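Local coordinates for protein threonine phosphate decarboxylase-like enzyme (Sulfurospirillum multivorans, PDB 6OUX) that uses pyridoxal phosphate to decarboxylate L-serine O-phosphate to ethanolamine O-phosphate, a building block of the norcobamide cofactor, at residues Leu50-Ala55 with Lys300-Glu305; Gln164-Glu169 with Lys197-Val202. All blocks are in the same frame, centred on the assembly; numbering follows the deposited sequence.

How the interactions relate
Interactions 1 and 2 lie on opposite sides of the chain's centre, about 36 Å apart between their centres and about 24 Å between nearest atoms. In chain order come residues 50-55, then both halves of interaction 2 (164-169 and 197-202), then 300-305, so the long-range closure of interaction 1 brackets the short-range one. Interaction 2 joins helix 159-169 to the end of helix 189-198, two helices that alternate with strands of the seven-stranded sheet. Interaction 1 pins the start of helix 53-68 to the long helix 289-314. Its Ser-51 is about 10 Å, side chain to side chain, from substrate-binding Arg-369, whereas interaction 2 lies away from the substrate-binding residues.

Interaction 1 of 2, residues Leu50-Ala55 with Lys300-Glu305; sequences LSNPYA and KQYIKE
Gln-301 lays its side-chain amide over one face of the Tyr-54 ring, where the N-terminus of helix 53-68 docks on the long helix 289-314 in the fold-type I architecture of PLP-dependent aminotransferases. Amide and ring planes are 19° apart, and Gln-301 CD lies 3.5 Å from Tyr-54 CD1, toward the rim. Gln-301 CG makes a CH-pi contact with the same face, 4.0 Å from the Tyr-54 ring centroid and nearly on the ring normal. A chi1 of 174° swings Gln-301 away from its own backbone nitrogen, and the extended chain crosses the tyrosine at about a right angle.

Tyr-302 follows and fills the angle between Asn-52, Pro-53 and Tyr-54. Its CD1 meets the edge of Tyr-54, 3.9 Å from Tyr-54 CD2, while Pro-53 CD packs 3.6 Å from Tyr-302 CE1. Over one face of the Tyr-302 ring lies Asn-52, its CB in CH-pi contact and its amide stacked 29° from the ring plane. That amide is fixed at both ends: OD1 N-caps helix 53-68 through weak bonds from the backbone N of Tyr-54 and Ala-55, and ND2 donates to Ala-298 O one turn earlier on the partner helix. The phenol OH of Tyr-302 bonds to Gly-372 O. Beside it, Ser-51 is about 10 Å, side chain to side chain, from the substrate-binding Arg-369.

One turn on, Glu-305 bends at chi2, its carboxylate making a salt bridge to Arg-308 and a hydrogen bond to Asn-378. Glu-305 CG stands 4.0 Å from Tyr-54 OH, the hydroxyl that pairs with the backbone N of Arg-375.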
loop_
_atom_site.group_PDB
_atom_site.type_symbol
_atom_site.label_atom_id
_atom_site.label_comp_id
_atom_site.label_asym_id
_atom_site.label_seq_id
_atom_site.Cartn_x
_atom_site.Cartn_y
_atom_site.Cartn_z
ATOM N N LEU A 50 -14.978 -10.583 2.881
ATOM C CA LEU A 50 -16.063 -10.062 2.077
ATOM C C LEU A 50 -15.573 -9.900 0.639
ATOM O O LEU A 50 -14.536 -9.296 0.370
ATOM C CB LEU A 50 -16.559 -8.806 2.664
ATOM C CG LEU A 50 -16.804 -8.863 4.172
ATOM C CD1 LEU A 50 -17.181 -7.494 4.641
ATOM C CD2 LEU A 50 -17.887 -9.861 4.560
ATOM N N SER A 51 -16.284 -10.522 -0.266
ATOM C CA SER A 51 -15.894 -10.542 -1.643
ATOM C C SER A 51 -17.157 -10.808 -2.439
ATOM O O SER A 51 -18.212 -11.023 -1.867
ATOM C CB SER A 51 -14.930 -11.695 -1.850
ATOM O OG SER A 51 -14.257 -11.469 -3.052
ATOM N N ASN A 52 -17.053 -10.792 -3.755
ATOM C CA ASN A 52 -18.049 -11.350 -4.625
ATOM C C ASN A 52 -17.262 -12.421 -5.439
ATOM O O ASN A 52 -16.473 -12.070 -6.297
ATOM C CB ASN A 52 -18.690 -10.249 -5.518
ATOM C CG ASN A 52 -19.595 -10.825 -6.630
ATOM O OD1 ASN A 52 -19.669 -12.059 -6.856
ATOM N ND2 ASN A 52 -20.227 -9.968 -7.348
ATOM N N PRO A 53 -17.489 -13.698 -5.169
ATOM C CA PRO A 53 -16.715 -14.722 -5.848
ATOM C C PRO A 53 -16.975 -14.771 -7.363
ATOM O O PRO A 53 -16.046 -15.111 -8.134
ATOM C CB PRO A 53 -17.078 -16.024 -5.113
ATOM C CG PRO A 53 -18.358 -15.733 -4.388
ATOM C CD PRO A 53 -18.461 -14.257 -4.195
ATOM N N TYR A 54 -18.135 -14.327 -7.810
ATOM C CA TYR A 54 -18.382 -14.200 -9.254
ATOM C C TYR A 54 -17.586 -13.068 -9.928
ATOM O O TYR A 54 -17.087 -13.201 -11.042
ATOM C CB TYR A 54 -19.874 -14.074 -9.540
ATOM C CG TYR A 54 -20.727 -15.195 -8.956
ATOM C CD1 TYR A 54 -20.798 -16.450 -9.556
ATOM C CD2 TYR A 54 -21.463 -14.995 -7.819
ATOM C CE1 TYR A 54 -21.597 -17.469 -9.032
ATOM C CE2 TYR A 54 -22.292 -15.982 -7.295
ATOM C CZ TYR A 54 -22.354 -17.237 -7.878
ATOM O OH TYR A 54 -23.201 -18.223 -7.320
ATOM N N ALA A 55 -17.386 -11.948 -9.241
ATOM C CA ALA A 55 -16.511 -10.942 -9.815
ATOM C C ALA A 55 -15.048 -11.348 -9.714
ATOM O O ALA A 55 -14.253 -10.957 -10.532
ATOM C CB ALA A 55 -16.693 -9.621 -9.112
ATOM N N LYS A 300 -25.095 -8.514 -10.442
ATOM C CA LYS A 300 -26.482 -8.930 -10.382
ATOM C C LYS A 300 -26.683 -10.394 -10.048
ATOM O O LYS A 300 -27.569 -10.715 -9.275
ATOM C CB LYS A 300 -27.269 -8.606 -11.650
ATOM C CG LYS A 300 -27.431 -7.137 -11.910
ATOM C CD LYS A 300 -28.529 -6.854 -12.944
ATOM C CE LYS A 300 -28.006 -6.578 -14.317
ATOM N NZ LYS A 300 -28.257 -5.192 -14.810
ATOM N N GLN A 301 -25.813 -11.255 -10.575
ATOM C CA GLN A 301 -25.822 -12.654 -10.233
ATOM C C GLN A 301 -25.576 -12.867 -8.763
ATOM O O GLN A 301 -26.262 -13.691 -8.109
ATOM C CB GLN A 301 -24.747 -13.354 -11.079
ATOM C CG GLN A 301 -24.463 -14.806 -10.822
ATOM C CD GLN A 301 -23.357 -15.322 -11.733
ATOM O OE1 GLN A 301 -22.440 -14.569 -12.129
ATOM N NE2 GLN A 301 -23.407 -16.583 -12.037
ATOM N N TYR A 302 -24.577 -12.165 -8.228
ATOM C CA TYR A 302 -24.284 -12.224 -6.808
ATOM C C TYR A 302 -25.442 -11.690 -5.915
ATOM O O TYR A 302 -25.755 -12.297 -4.890
ATOM C CB TYR A 302 -22.987 -11.498 -6.468
ATOM C CG TYR A 302 -22.562 -11.728 -5.035
ATOM C CD1 TYR A 302 -22.115 -12.929 -4.576
ATOM C CD2 TYR A 302 -22.677 -10.714 -4.118
ATOM C CE1 TYR A 302 -21.751 -13.121 -3.242
ATOM C CE2 TYR A 302 -22.320 -10.893 -2.790
ATOM C CZ TYR A 302 -21.817 -12.082 -2.371
ATOM O OH TYR A 302 -21.495 -12.179 -1.038
ATOM N N ILE A 303 -26.051 -10.577 -6.265
ATOM C CA ILE A 303 -27.207 -10.121 -5.499
ATOM C C ILE A 303 -28.334 -11.175 -5.520
ATOM O O ILE A 303 -28.987 -11.445 -4.455
ATOM C CB ILE A 303 -27.741 -8.807 -6.054
ATOM C CG1 ILE A 303 -26.748 -7.689 -5.808
ATOM C CG2 ILE A 303 -29.136 -8.450 -5.546
ATOM C CD1 ILE A 303 -27.102 -6.419 -6.546
ATOM N N LYS A 304 -28.556 -11.802 -6.676
ATOM C CA LYS A 304 -29.617 -12.822 -6.770
ATOM C C LYS A 304 -29.285 -13.996 -5.885
ATOM O O LYS A 304 -30.151 -14.495 -5.163
ATOM C CB LYS A 304 -29.933 -13.253 -8.200
ATOM C CG LYS A 304 -30.641 -12.156 -8.995
ATOM C CD LYS A 304 -30.874 -12.558 -10.457
ATOM C CE LYS A 304 -31.195 -11.293 -11.265
ATOM N NZ LYS A 304 -31.094 -11.507 -12.723
ATOM N N GLU A 305 -28.013 -14.396 -5.837
ATOM C CA GLU A 305 -27.670 -15.434 -4.945
ATOM C C GLU A 305 -27.795 -15.041 -3.452
ATOM O O GLU A 305 -28.218 -15.893 -2.681
ATOM C CB GLU A 305 -26.268 -15.982 -5.288
ATOM C CG GLU A 305 -25.719 -17.080 -4.431
ATOM C CD GLU A 305 -26.683 -18.236 -4.161
ATOM O OE1 GLU A 305 -27.427 -18.583 -5.128
ATOM O OE2 GLU A 305 -26.682 -18.772 -2.978
#

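Interaction 2 of 2, residues Gln164-Glu169 with Lys197-Val202; sequences QFIENE and KRLAFV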
loop_
_atom_site.group_PDB
_atom_site.type_symbol
_atom_site.label_atom_id
_atom_site.label_comp_id
_atom_site.label_asym_id
_atom_site.label_seq_id
_atom_site.Cartn_x
_atom_site.Cartn_y
_atom_site.Cartn_z
ATOM N N GLN A 164 -31.113 14.828 14.991
ATOM C CA GLN A 164 -31.247 15.567 16.222
ATOM C C GLN A 164 -30.013 15.380 17.154
ATOM O O GLN A 164 -29.537 16.316 17.785
ATOM C CB GLN A 164 -32.517 15.128 16.935
ATOM C CG GLN A 164 -32.794 15.955 18.153
ATOM C CD GLN A 164 -32.927 17.437 17.797
ATOM O OE1 GLN A 164 -32.091 18.268 18.182
ATOM N NE2 GLN A 164 -33.916 17.757 17.015
ATOM N N PHE A 165 -29.511 14.150 17.203
ATOM C CA PHE A 165 -28.303 13.817 17.893
ATOM C C PHE A 165 -27.114 14.651 17.354
ATOM O O PHE A 165 -26.339 15.221 18.149
ATOM C CB PHE A 165 -28.016 12.319 17.753
ATOM C CG PHE A 165 -26.712 11.904 18.324
ATOM C CD1 PHE A 165 -26.545 11.842 19.704
ATOM C CD2 PHE A 165 -25.644 11.608 17.508
ATOM C CE1 PHE A 165 -25.315 11.486 20.254
ATOM C CE2 PHE A 165 -24.414 11.233 18.036
ATOM C CZ PHE A 165 -24.250 11.169 19.412
ATOM N N ILE A 166 -26.964 14.678 16.028
ATOM C CA ILE A 166 -25.911 15.484 15.401
ATOM C C ILE A 166 -26.113 17.017 15.698
ATOM O O ILE A 166 -25.154 17.751 15.968
ATOM C CB ILE A 166 -25.784 15.203 13.868
ATOM C CG1 ILE A 166 -25.427 13.732 13.598
ATOM C CG2 ILE A 166 -24.709 16.112 13.242
ATOM C CD1 ILE A 166 -24.207 13.239 14.323
ATOM N N GLU A 167 -27.333 17.481 15.653
ATOM C CA GLU A 167 -27.598 18.895 15.990
ATOM C C GLU A 167 -27.195 19.190 17.439
ATOM O O GLU A 167 -26.483 20.167 17.713
ATOM C CB GLU A 167 -29.062 19.221 15.734
ATOM C CG GLU A 167 -29.371 19.422 14.267
ATOM C CD GLU A 167 -30.859 19.329 13.962
ATOM O OE1 GLU A 167 -31.638 18.959 14.882
ATOM O OE2 GLU A 167 -31.252 19.582 12.789
ATOM N N ASN A 168 -27.597 18.325 18.362
ATOM C CA ASN A 168 -27.183 18.467 19.768
ATOM C C ASN A 168 -25.669 18.439 19.991
ATOM O O ASN A 168 -25.095 19.253 20.727
ATOM C CB ASN A 168 -27.799 17.335 20.580
ATOM C CG ASN A 168 -29.300 17.425 20.645
ATOM O OD1 ASN A 168 -29.913 18.393 20.196
ATOM N ND2 ASN A 168 -29.897 16.428 21.213
ATOM N N GLU A 169 -24.987 17.504 19.350
ATOM C CA GLU A 169 -23.591 17.314 19.648
ATOM C C GLU A 169 -22.658 18.239 18.907
ATOM O O GLU A 169 -21.538 18.450 19.353
ATOM C CB GLU A 169 -23.161 15.864 19.367
ATOM C CG GLU A 169 -23.705 14.811 20.297
ATOM C CD GLU A 169 -23.094 14.820 21.699
ATOM O OE1 GLU A 169 -21.951 15.240 21.885
ATOM O OE2 GLU A 169 -23.811 14.436 22.626
ATOM N N LYS A 197 -29.573 17.120 3.569
ATOM C CA LYS A 197 -30.083 18.482 3.581
ATOM C C LYS A 197 -30.067 19.101 5.006
ATOM O O LYS A 197 -29.596 20.236 5.194
ATOM C CB LYS A 197 -31.484 18.526 3.017
ATOM C CG LYS A 197 -31.496 18.297 1.529
ATOM C CD LYS A 197 -32.929 18.259 1.002
ATOM C CE LYS A 197 -33.006 18.832 -0.416
ATOM N NZ LYS A 197 -31.953 18.261 -1.327
ATOM N N ARG A 198 -30.585 18.347 5.956
ATOM C CA ARG A 198 -30.647 18.768 7.371
ATOM C C ARG A 198 -29.281 18.927 8.012
ATOM O O ARG A 198 -29.117 19.746 8.952
ATOM C CB ARG A 198 -31.497 17.773 8.155
ATOM C CG ARG A 198 -31.630 18.001 9.637
ATOM C CD ARG A 198 -32.841 17.277 10.228
ATOM N NE ARG A 198 -32.921 17.515 11.659
ATOM C CZ ARG A 198 -33.739 16.882 12.506
ATOM N NH1 ARG A 198 -34.595 15.938 12.087
ATOM N NH2 ARG A 198 -33.645 17.163 13.793
ATOM N N LEU A 199 -28.305 18.129 7.575
ATOM C CA LEU A 199 -26.945 18.209 8.138
ATOM C C LEU A 199 -25.954 19.015 7.339
ATOM O O LEU A 199 -24.744 18.833 7.462
ATOM C CB LEU A 199 -26.424 16.809 8.410
ATOM C CG LEU A 199 -27.310 16.036 9.404
ATOM C CD1 LEU A 199 -26.666 14.687 9.693
ATOM C CD2 LEU A 199 -27.515 16.765 10.744
ATOM N N ALA A 200 -26.464 19.940 6.541
ATOM C CA ALA A 200 -25.651 20.870 5.754
ATOM C C ALA A 200 -24.649 21.672 6.537
ATOM O O ALA A 200 -23.649 22.106 5.945
ATOM C CB ALA A 200 -26.527 21.825 4.922
ATOM N N PHE A 201 -24.906 21.853 7.832
ATOM C CA PHE A 201 -24.013 22.611 8.713
ATOM C C PHE A 201 -22.775 21.862 9.131
ATOM O O PHE A 201 -21.787 22.460 9.535
ATOM C CB PHE A 201 -24.746 23.055 10.007
ATOM C CG PHE A 201 -25.201 21.903 10.894
ATOM C CD1 PHE A 201 -24.363 21.384 11.869
ATOM C CD2 PHE A 201 -26.475 21.350 10.746
ATOM C CE1 PHE A 201 -24.820 20.368 12.700
ATOM C CE2 PHE A 201 -26.904 20.318 11.539
ATOM C CZ PHE A 201 -26.072 19.817 12.534
ATOM N N VAL A 202 -22.792 20.541 9.034
ATOM C CA VAL A 202 -21.619 19.770 9.433
ATOM C C VAL A 202 -20.466 19.971 8.392
ATOM O O VAL A 202 -20.686 19.837 7.179
ATOM C CB VAL A 202 -21.994 18.232 9.571
ATOM C CG1 VAL A 202 -20.776 17.420 9.935
ATOM C CG2 VAL A 202 -23.143 18.040 10.551
HETATM O O HOH W 1 -30.496 21.034 10.979
#
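The Arg-198 guanidinium meets the Glu-167 carboxylate along its edge, with the backbone N of Gln-164 over one of its faces. The second flat group, the Phe-201 ring, has one face covered by Val-202 CG2 of its own segment, offset toward the rim. Across the contact, Glu-167 CG lies 3.7 Å from Phe-201 CZ, at the far end of the ring, so the aliphatic part of the glutamate touches the phenylalanine while its carboxylate serves the arginine.

The grip of Arg-198 is side-on and twofold: Arg-198 NE reaches Glu-167 OE2 at 2.9 Å and Arg-198 NH2 reaches Glu-167 OE1 at 2.9 Å, both nearly straight. Each oxygen lies close to the guanidinium plane, yet both nitrogens come from above the carboxylate plane, because the two groups are turned 43° against each other. Two bonds at separate atoms restrict rotation of both groups. The arginine chain leaves its backbone nitrogen behind (chi1 177°) and stays extended from CG to NE, which carries its head across to helix 159-169. Its remaining NH1 forms a salt bridge with Asp-160, one more carboxylate of that helix, so the arginine is held between two acids, which would probably favour its positive charge.

Ile-166 CG2 touches both Val-202 CG2 at 3.7 Å and Leu-199 CD2 at 3.8 Å. The type I turn from Leu-199 to Val-202 turns Phe-201 and Val-202 toward helix 159-169, and Leu-199 reaches it with the end of its side chain. The helix end and the turn leading into strand 204-208, which runs parallel to neighbouring strand 173-177, thus pack on helix 159-169 within the alternating helices and parallel strands of the large domain of a PLP-dependent aminotransferase fold.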